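Local coordinates for amino acid ABC superfamily ATP binding cassette transporter, binding protein (Streptococcus pneumoniae, PDB 4H5G), which binds L-arginine, probably as a membrane-anchored lipoprotein that delivers it to an amino acid ABC transporter for uptake into the cell, at residues 76-79 and 80-84. Numbering follows the deposited sequence.
With ARG (arginine), chain L; EDO (1,2-ethanediol), chain J.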
loop_
_atom_site.group_PDB
_atom_site.type_symbol
_atom_site.label_atom_id
_atom_site.label_comp_id
_atom_site.label_asym_id
_atom_site.label_seq_id
_atom_site.Cartn_x
_atom_site.Cartn_y
_atom_site.Cartn_z
ATOM N N ASP A 76 0.475 16.361 -4.706
ATOM C CA ASP A 76 -0.897 16.800 -4.433
ATOM C C ASP A 76 -1.676 15.775 -3.624
ATOM O O ASP A 76 -2.562 16.119 -2.842
ATOM C CB ASP A 76 -1.641 17.009 -5.758
ATOM C CG ASP A 76 -1.024 18.077 -6.620
ATOM O OD1 ASP A 76 -0.913 19.237 -6.159
ATOM O OD2 ASP A 76 -0.643 17.760 -7.769
ATOM N N LEU A 77 -1.355 14.508 -3.860
ATOM C CA LEU A 77 -2.027 13.395 -3.203
ATOM C C LEU A 77 -0.977 12.352 -2.856
ATOM O O LEU A 77 0.067 12.289 -3.487
ATOM C CB LEU A 77 -3.028 12.739 -4.160
ATOM C CG LEU A 77 -4.216 13.548 -4.687
ATOM C CD1 LEU A 77 -4.991 12.679 -5.693
ATOM C CD2 LEU A 77 -5.122 13.983 -3.538
ATOM N N ALA A 78 -1.270 11.509 -1.875
ATOM C CA ALA A 78 -0.459 10.305 -1.662
ATOM C C ALA A 78 -1.382 9.105 -1.813
ATOM O O ALA A 78 -2.451 9.054 -1.204
ATOM C CB ALA A 78 0.191 10.330 -0.294
ATOM N N VAL A 79 -0.976 8.150 -2.643
ATOM C CA VAL A 79 -1.774 6.938 -2.881
ATOM C C VAL A 79 -0.785 5.788 -2.863
ATOM O O VAL A 79 0.030 5.646 -3.773
ATOM C CB VAL A 79 -2.497 6.981 -4.232
ATOM C CG1 VAL A 79 -3.411 5.759 -4.382
ATOM C CG2 VAL A 79 -3.339 8.267 -4.379
ATOM N N ALA A 80 -0.840 4.978 -1.809
ATOM C CA ALA A 80 0.170 3.928 -1.638
ATOM C C ALA A 80 -0.322 2.845 -0.699
ATOM O O ALA A 80 0.404 2.429 0.208
ATOM C CB ALA A 80 1.472 4.536 -1.109
ATOM N N GLY A 81 -1.565 2.406 -0.908
ATOM C CA GLY A 81 -2.157 1.409 -0.015
ATOM C C GLY A 81 -2.133 1.916 1.417
ATOM O O GLY A 81 -1.815 1.185 2.366
ATOM N N ILE A 82 -2.482 3.186 1.578
ATOM C CA ILE A 82 -2.296 3.865 2.861
ATOM C C ILE A 82 -3.492 3.674 3.776
ATOM O O ILE A 82 -4.595 4.116 3.455
ATOM C CB ILE A 82 -2.101 5.374 2.648
ATOM C CG1 ILE A 82 -0.867 5.628 1.766
ATOM C CG2 ILE A 82 -1.992 6.102 3.994
ATOM C CD1 ILE A 82 -0.709 7.097 1.341
ATOM N N SER A 83 -3.263 3.033 4.925
ATOM C CA SER A 83 -4.300 2.877 5.952
ATOM C C SER A 83 -4.717 4.231 6.537
ATOM O O SER A 83 -3.880 4.990 7.020
ATOM C CB SER A 83 -3.777 1.972 7.074
ATOM O OG SER A 83 -3.404 0.700 6.590
ATOM N N ALA A 84 -6.015 4.527 6.532
ATOM C CA ALA A 84 -6.492 5.802 7.077
ATOM C C ALA A 84 -6.662 5.719 8.601
ATOM O O ALA A 84 -7.783 5.645 9.121
ATOM C CB ALA A 84 -7.793 6.219 6.397
HETATM N N ARG L . -1.231 -0.244 4.658
HETATM C CA ARG L . 0.029 -0.033 5.386
HETATM C C ARG L . 0.131 1.385 5.902
HETATM O O ARG L . -0.571 2.302 5.447
HETATM C CB ARG L . 1.241 -0.354 4.499
HETATM C CG ARG L . 1.237 0.334 3.137
HETATM C CD ARG L . 2.575 0.141 2.407
HETATM N NE ARG L . 2.519 0.649 1.029
HETATM C CZ ARG L . 3.512 0.573 0.148
HETATM N NH1 ARG L . 3.354 1.057 -1.083
HETATM N NH2 ARG L . 4.663 0.011 0.501
HETATM O OXT ARG L . 0.928 1.647 6.808
HETATM C C1 EDO J . -2.715 22.535 -3.838
HETATM O O1 EDO J . -2.116 23.591 -4.597
HETATM C C2 EDO J . -3.038 21.372 -4.766
HETATM O O2 EDO J . -3.091 20.151 -4.021
#
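Ile82 reaches back over the turn to Ala78, so the chain packs on itself here. The apolar contact is made by the end of the isoleucine: CD1 of Ile82 lies 3.7 Å from CB of Ala78. The same methyl also rests against Ala78 O. CG1 of Ile82 is anti to its carbonyl carbon (chi1 -60°) and the side chain is then extended (chi2 172°), which carries CD1 back to the strand. Gly81, with positive phi, makes the bend.

Several polar groups of 80-83 bind the arginine. Ala80 O accepts from the ligand NE at 2.9 Å, with a longer, weak bond from NH1. The ligand's amino N donates to Gly81 O at 2.8 Å and to Ser83 OG at 3.1 Å. Ser83 N in turn donates to the carboxylate O of the ligand at 2.8 Å, nearly straight at 168°. One short turn thus grips both the amino acid head and the guanidinium group.

Asp76 OD2 forms a salt bridge with Lys11, and Gly81 N donates to Asp41 OD2. Strand 77-78 is the outer of three parallel strands, beside 13-18, and Ala78 also bonds through its backbone to Ala203 in strand 203-205. Val79 packs on helix 40-52, while the loop that follows leads into helix 86-89 and lines the arginine pocket of this type II periplasmic binding protein fold.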